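Local coordinates for phosphoacetylglucosamine mutase (Aspergillus lentulus, PDB 5OAW), which interconverts N-acetylglucosamine 6-phosphate and N-acetylglucosamine 1-phosphate, a phosphoryl-transfer isomerisation that supplies the precursor of UDP-N-acetylglucosamine, at residues 339-344 against 456-461; 499-504 against 514-519. One frame throughout, in Å; residues are numbered along the deposited sequence.

Interaction 1 of 2, residues 339-344 against 456-461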
loop_
_atom_site.group_PDB
_atom_site.type_symbol
_atom_site.label_atom_id
_atom_site.label_comp_id
_atom_site.label_asym_id
_atom_site.label_seq_id
_atom_site.Cartn_x
_atom_site.Cartn_y
_atom_site.Cartn_z
ATOM N N TYR A 339 -9.267 11.689 -5.601
ATOM C CA TYR A 339 -9.241 10.973 -6.891
ATOM C C TYR A 339 -10.287 9.878 -7.049
ATOM O O TYR A 339 -10.556 9.437 -8.175
ATOM C CB TYR A 339 -7.864 10.387 -7.135
ATOM C CG TYR A 339 -6.798 11.426 -7.290
ATOM C CD1 TYR A 339 -5.984 11.791 -6.199
ATOM C CD2 TYR A 339 -6.615 12.092 -8.519
ATOM C CE1 TYR A 339 -4.995 12.766 -6.338
ATOM C CE2 TYR A 339 -5.631 13.068 -8.669
ATOM C CZ TYR A 339 -4.825 13.404 -7.583
ATOM O OH TYR A 339 -3.847 14.361 -7.727
ATOM N N ALA A 340 -10.862 9.437 -5.928
ATOM C CA ALA A 340 -11.933 8.453 -5.923
ATOM C C ALA A 340 -13.079 8.972 -6.772
ATOM O O ALA A 340 -13.526 10.119 -6.599
ATOM C CB ALA A 340 -12.404 8.203 -4.501
ATOM N N ASN A 341 -13.545 8.142 -7.701
ATOM C CA ASN A 341 -14.642 8.543 -8.560
ATOM C C ASN A 341 -15.855 8.931 -7.738
ATOM O O ASN A 341 -16.251 8.194 -6.833
ATOM C CB ASN A 341 -15.008 7.445 -9.538
ATOM C CG ASN A 341 -15.823 7.973 -10.694
ATOM O OD1 ASN A 341 -17.038 8.151 -10.584
ATOM N ND2 ASN A 341 -15.151 8.253 -11.806
ATOM N N GLY A 342 -16.442 10.084 -8.061
ATOM C CA GLY A 342 -17.634 10.587 -7.373
ATOM C C GLY A 342 -18.769 9.582 -7.241
ATOM O O GLY A 342 -19.530 9.625 -6.257
ATOM N N SER A 343 -18.880 8.679 -8.226
ATOM C CA SER A 343 -19.862 7.592 -8.189
ATOM C C SER A 343 -19.586 6.588 -7.070
ATOM O O SER A 343 -20.528 6.006 -6.510
ATOM C CB SER A 343 -19.908 6.853 -9.520
ATOM O OG SER A 343 -20.417 7.672 -10.561
ATOM N N SER A 344 -18.301 6.373 -6.767
ATOM C CA SER A 344 -17.920 5.450 -5.699
ATOM C C SER A 344 -18.379 6.010 -4.364
ATOM O O SER A 344 -19.002 5.301 -3.581
ATOM C CB SER A 344 -16.420 5.176 -5.700
ATOM O OG SER A 344 -15.716 6.228 -5.084
ATOM N N LEU A 456 -18.403 7.926 -13.081
ATOM C CA LEU A 456 -18.407 9.120 -13.889
ATOM C C LEU A 456 -17.198 9.012 -14.780
ATOM O O LEU A 456 -16.130 8.611 -14.306
ATOM C CB LEU A 456 -18.303 10.381 -13.032
ATOM C CG LEU A 456 -19.446 10.677 -12.053
ATOM C CD1 LEU A 456 -19.218 12.029 -11.410
ATOM C CD2 LEU A 456 -20.820 10.609 -12.714
ATOM N N PRO A 457 -17.366 9.311 -16.086
ATOM C CA PRO A 457 -16.207 9.465 -16.942
ATOM C C PRO A 457 -15.279 10.519 -16.350
ATOM O O PRO A 457 -15.745 11.541 -15.841
ATOM C CB PRO A 457 -16.822 9.945 -18.256
ATOM C CG PRO A 457 -18.150 9.278 -18.286
ATOM C CD PRO A 457 -18.620 9.370 -16.860
ATOM N N SER A 458 -13.982 10.247 -16.402
ATOM C CA SER A 458 -13.000 11.030 -15.682
ATOM C C SER A 458 -11.700 11.106 -16.449
ATOM O O SER A 458 -11.431 10.276 -17.298
ATOM C CB SER A 458 -12.742 10.406 -14.310
ATOM O OG SER A 458 -11.861 9.309 -14.441
ATOM N N ARG A 459 -10.881 12.095 -16.114
ATOM C CA ARG A 459 -9.626 12.355 -16.812
ATOM C C ARG A 459 -8.561 12.847 -15.832
ATOM O O ARG A 459 -8.826 13.705 -14.985
ATOM C CB ARG A 459 -9.854 13.418 -17.899
ATOM C CG ARG A 459 -8.653 13.709 -18.786
ATOM C CD ARG A 459 -8.670 12.760 -19.951
ATOM N NE ARG A 459 -8.087 13.342 -21.149
ATOM C CZ ARG A 459 -8.400 12.967 -22.386
ATOM N NH1 ARG A 459 -9.317 12.024 -22.609
ATOM N NH2 ARG A 459 -7.792 13.542 -23.407
ATOM N N LEU A 460 -7.360 12.300 -15.966
ATOM C CA LEU A 460 -6.218 12.721 -15.190
ATOM C C LEU A 460 -5.159 13.282 -16.112
ATOM O O LEU A 460 -4.814 12.670 -17.119
ATOM C CB LEU A 460 -5.664 11.550 -14.357
ATOM C CG LEU A 460 -4.486 11.856 -13.421
ATOM C CD1 LEU A 460 -4.894 12.830 -12.309
ATOM C CD2 LEU A 460 -3.934 10.562 -12.835
ATOM N N VAL A 461 -4.636 14.447 -15.771
ATOM C CA VAL A 461 -3.634 15.067 -16.610
ATOM C C VAL A 461 -2.456 15.508 -15.753
ATOM O O VAL A 461 -2.615 15.856 -14.575
ATOM C CB VAL A 461 -4.239 16.111 -17.656
ATOM C CG1 VAL A 461 -5.565 16.736 -17.214
ATOM C CG2 VAL A 461 -3.237 17.165 -18.138
#
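Asn341 lays its side-chain amide against the backbone of Leu456 and pairs with both polar atoms of that residue. Asn341 ND2 donates a hydrogen bond to Leu456 O at 2.7 Å, on a lone pair in the carbonyl plane, and the acceptor lies close to the plane of the asparagine amide. In return, Asn341 OD1 accepts from Leu456 N at 2.9 Å. As the N-cap residue, Asn341 also uses OD1 to cap the helix that starts at Gly342, accepting from Ser343 N at 3.0 Å, so one oxygen is gripped by two N-H groups and the amide can hardly turn over. CG stands anti to the backbone N of Asn341 (chi1 -162°), which carries the amide across to the other segment. Beside it, Ser343 OG lies 3.5 Å from CG of Leu456; the hydroxyl itself is hydrogen-bonded to Thr454 O. At the other end, Leu460 CD1 meets CE2 of Tyr339 at 3.7 Å, the two side chains crossing at about a right angle, while the tyrosine hydroxyl is bonded to Arg505. The contact thus fastens the start of helix 342-351, in the third domain, to the segment leading into edge strand 458-463, which pairs with strand 513-518 and has helix 522-539 against it.

Interaction 2 of 2, residues 499-504 against 514-519; sequences KGRSFA and RVYAEA. With 16G (2-acetamido-2-deoxy-6-O-phosphono-alpha-D-glucopyranose), chain D.
Backbone bonds set the frame: Arg501 pairs with Glu518, and Phe503 with Tyr516, as antiparallel hydrogen-bonded pairs of a beta hairpin. The strand axes run 4.6 Å apart at closest approach. Ser502 adds a side-chain bond, its OG reaching Tyr516 O at 2.8 Å; that carbonyl also accepts from Phe503 N, so two donors hold it.

The charged contact lies on the face that carries Arg501, Phe503, Tyr516 and Glu518. The Arg501 chain bends at chi3 (69°) and brings its NE to OE2 of Glu518 at 2.8 Å. The carboxylate sits at the guanidinium edge, yet the two planes stand 86° apart, and OE2 is met from above the carboxylate plane. The second link, NH2 to OE1, is weak. Tyr516 OH is hydrogen-bonded to Glu518 OE1 at 2.5 Å, on the anti side; Gly342 N is a further donor to it.

Apolar packing continues along this face, where Phe503 CE2 rests 3.8 Å from Tyr516 CB, the rings inclined at 41°. The other face, with Ser502, Ala504, Val515 and Ala517, turns to helix 522-539.

At the ligand end, the extended Arg514 holds the phosphate of the bound sugar edge-on, NE to O2P at 2.7 Å and NH2 to O1P at 2.9 Å. This two-point grip constrains how the phosphate is turned, and Arg505, Ser507, Gly508 and Thr509 bind the ligand too, consistent with the phosphate-binding role of the C-terminal domain in this family; the buried carboxylate, with its several donors, is probably stabilised as an anion.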
loop_
_atom_site.group_PDB
_atom_site.type_symbol
_atom_site.label_atom_id
_atom_site.label_comp_id
_atom_site.label_asym_id
_atom_site.label_seq_id
_atom_site.Cartn_x
_atom_site.Cartn_y
_atom_site.Cartn_z
ATOM N N LYS A 499 -22.605 17.158 -13.010
ATOM C CA LYS A 499 -21.772 16.390 -12.053
ATOM C C LYS A 499 -20.270 16.718 -12.192
ATOM O O LYS A 499 -19.389 15.892 -11.914
ATOM C CB LYS A 499 -22.038 14.867 -12.146
ATOM C CG LYS A 499 -23.044 14.347 -11.129
ATOM C CD LYS A 499 -24.337 13.891 -11.786
ATOM C CE LYS A 499 -24.380 12.379 -11.991
ATOM N NZ LYS A 499 -25.391 11.995 -13.027
ATOM N N GLY A 500 -19.996 17.943 -12.632
ATOM C CA GLY A 500 -18.641 18.386 -12.873
ATOM C C GLY A 500 -17.882 18.460 -11.576
ATOM O O GLY A 500 -18.332 19.103 -10.632
ATOM N N ARG A 501 -16.751 17.764 -11.517
ATOM C CA ARG A 501 -15.825 17.886 -10.380
ATOM C C ARG A 501 -14.374 17.839 -10.850
ATOM O O ARG A 501 -13.977 16.929 -11.584
ATOM C CB ARG A 501 -16.105 16.821 -9.310
ATOM C CG ARG A 501 -15.300 17.000 -8.021
ATOM C CD ARG A 501 -15.652 15.960 -6.973
ATOM N NE ARG A 501 -15.200 14.609 -7.353
ATOM C CZ ARG A 501 -14.004 14.095 -7.072
ATOM N NH1 ARG A 501 -13.088 14.810 -6.431
ATOM N NH2 ARG A 501 -13.713 12.853 -7.444
ATOM N N SER A 502 -13.590 18.818 -10.416
ATOM C CA SER A 502 -12.206 18.913 -10.786
ATOM C C SER A 502 -11.378 19.548 -9.683
ATOM O O SER A 502 -11.836 20.456 -8.991
ATOM C CB SER A 502 -12.072 19.725 -12.068
ATOM O OG SER A 502 -10.733 19.718 -12.540
ATOM N N PHE A 503 -10.152 19.060 -9.509
ATOM C CA PHE A 503 -9.236 19.636 -8.515
ATOM C C PHE A 503 -7.804 19.464 -8.999
ATOM O O PHE A 503 -7.506 18.519 -9.748
ATOM C CB PHE A 503 -9.444 19.019 -7.104
ATOM C CG PHE A 503 -8.892 17.620 -6.959
ATOM C CD1 PHE A 503 -7.598 17.412 -6.449
ATOM C CD2 PHE A 503 -9.642 16.506 -7.379
ATOM C CE1 PHE A 503 -7.078 16.119 -6.343
ATOM C CE2 PHE A 503 -9.114 15.218 -7.280
ATOM C CZ PHE A 503 -7.839 15.026 -6.754
ATOM N N ALA A 504 -6.929 20.355 -8.546
ATOM C CA ALA A 504 -5.538 20.343 -8.951
ATOM C C ALA A 504 -4.616 20.419 -7.744
ATOM O O ALA A 504 -4.833 21.221 -6.833
ATOM C CB ALA A 504 -5.258 21.501 -9.904
ATOM N N ARG A 514 -0.991 17.872 -10.810
ATOM C CA ARG A 514 -1.951 16.948 -11.364
ATOM C C ARG A 514 -3.324 17.584 -11.341
ATOM O O ARG A 514 -3.721 18.176 -10.332
ATOM C CB ARG A 514 -2.008 15.675 -10.542
ATOM C CG ARG A 514 -0.706 14.938 -10.363
ATOM C CD ARG A 514 -1.036 13.514 -9.928
ATOM N NE ARG A 514 0.147 12.737 -9.577
ATOM C CZ ARG A 514 1.010 12.213 -10.450
ATOM N NH1 ARG A 514 0.858 12.383 -11.764
ATOM N NH2 ARG A 514 2.049 11.525 -9.994
ATOM N N VAL A 515 -4.040 17.424 -12.458
ATOM C CA VAL A 515 -5.441 17.791 -12.601
ATOM C C VAL A 515 -6.247 16.514 -12.750
ATOM O O VAL A 515 -5.933 15.649 -13.584
ATOM C CB VAL A 515 -5.661 18.669 -13.862
ATOM C CG1 VAL A 515 -7.140 18.976 -14.078
ATOM C CG2 VAL A 515 -4.819 19.936 -13.791
ATOM N N TYR A 516 -7.292 16.402 -11.945
ATOM C CA TYR A 516 -8.299 15.378 -12.146
ATOM C C TYR A 516 -9.619 16.065 -12.429
ATOM O O TYR A 516 -9.927 17.084 -11.817
ATOM C CB TYR A 516 -8.418 14.487 -10.906
ATOM C CG TYR A 516 -9.604 13.546 -10.908
ATOM C CD1 TYR A 516 -9.485 12.252 -11.412
ATOM C CD2 TYR A 516 -10.838 13.937 -10.382
ATOM C CE1 TYR A 516 -10.567 11.377 -11.395
ATOM C CE2 TYR A 516 -11.928 13.078 -10.373
ATOM C CZ TYR A 516 -11.785 11.802 -10.889
ATOM O OH TYR A 516 -12.853 10.934 -10.894
ATOM N N ALA A 517 -10.401 15.491 -13.345
ATOM C CA ALA A 517 -11.760 15.945 -13.579
ATOM C C ALA A 517 -12.699 14.801 -13.900
ATOM O O ALA A 517 -12.313 13.816 -14.524
ATOM C CB ALA A 517 -11.797 16.986 -14.687
ATOM N N GLU A 518 -13.941 14.961 -13.485
ATOM C CA GLU A 518 -14.995 14.019 -13.803
ATOM C C GLU A 518 -16.257 14.808 -14.118
ATOM O O GLU A 518 -16.467 15.917 -13.594
ATOM C CB GLU A 518 -15.243 13.022 -12.639
ATOM C CG GLU A 518 -15.784 13.647 -11.346
ATOM C CD GLU A 518 -15.821 12.706 -10.140
ATOM O OE1 GLU A 518 -15.115 11.673 -10.106
ATOM O OE2 GLU A 518 -16.552 13.025 -9.189
ATOM N N ALA A 519 -17.088 14.226 -14.975
ATOM C CA ALA A 519 -18.393 14.790 -15.311
ATOM C C ALA A 519 -19.314 13.659 -15.744
ATOM O O ALA A 519 -18.875 12.505 -15.816
ATOM C CB ALA A 519 -18.242 15.830 -16.403
HETATM C C1 16G D . 3.045 8.022 -2.876
HETATM C C2 16G D . 2.096 7.473 -1.780
HETATM C C3 16G D . 0.703 7.152 -2.322
HETATM C C4 16G D . 0.148 8.307 -3.168
HETATM C C5 16G D . 1.133 8.761 -4.247
HETATM C C6 16G D . 0.607 10.038 -4.834
HETATM C C7 16G D . 2.906 6.164 0.145
HETATM C C8 16G D . 3.617 4.865 0.569
HETATM N N2 16G D . 2.713 6.283 -1.170
HETATM O O1 16G D . 3.474 6.974 -3.749
HETATM O O3 16G D . -0.196 6.966 -1.230
HETATM O O4 16G D . -1.045 7.878 -3.773
HETATM O O5 16G D . 2.455 9.080 -3.698
HETATM O O6 16G D . 1.541 10.542 -5.752
HETATM O O7 16G D . 2.512 6.992 0.976
HETATM P P 16G D . 1.498 12.061 -6.149
HETATM O O1P 16G D . 2.615 12.200 -7.252
HETATM O O2P 16G D . 0.061 12.250 -6.904
HETATM O O3P 16G D . 1.720 13.020 -5.019
HETATM O O HOH W 1 -5.303 16.245 -9.127
#

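Starting from the N terminus, the chain reaches 339-344 in the third domain and passes through 111 residues, about half of them helical, before interaction 1 closes that long loop at 456-461. Interaction 2 follows in series, neither nested in the first nor crossing it, and closes a beta hairpin whose two segments are separated by nine residues. The two meet in the three-stranded sheet of the C-terminal domain, where Arg459 N lies 2.7 Å from Ala517 O, a probable hydrogen bond. Interaction 1 therefore joins the third domain to edge strand 458-463, while interaction 2 pairs the central strand, 513-518, with the other edge strand, 501-506; Arg514, near the start of that central strand, reaches the substrate phosphate.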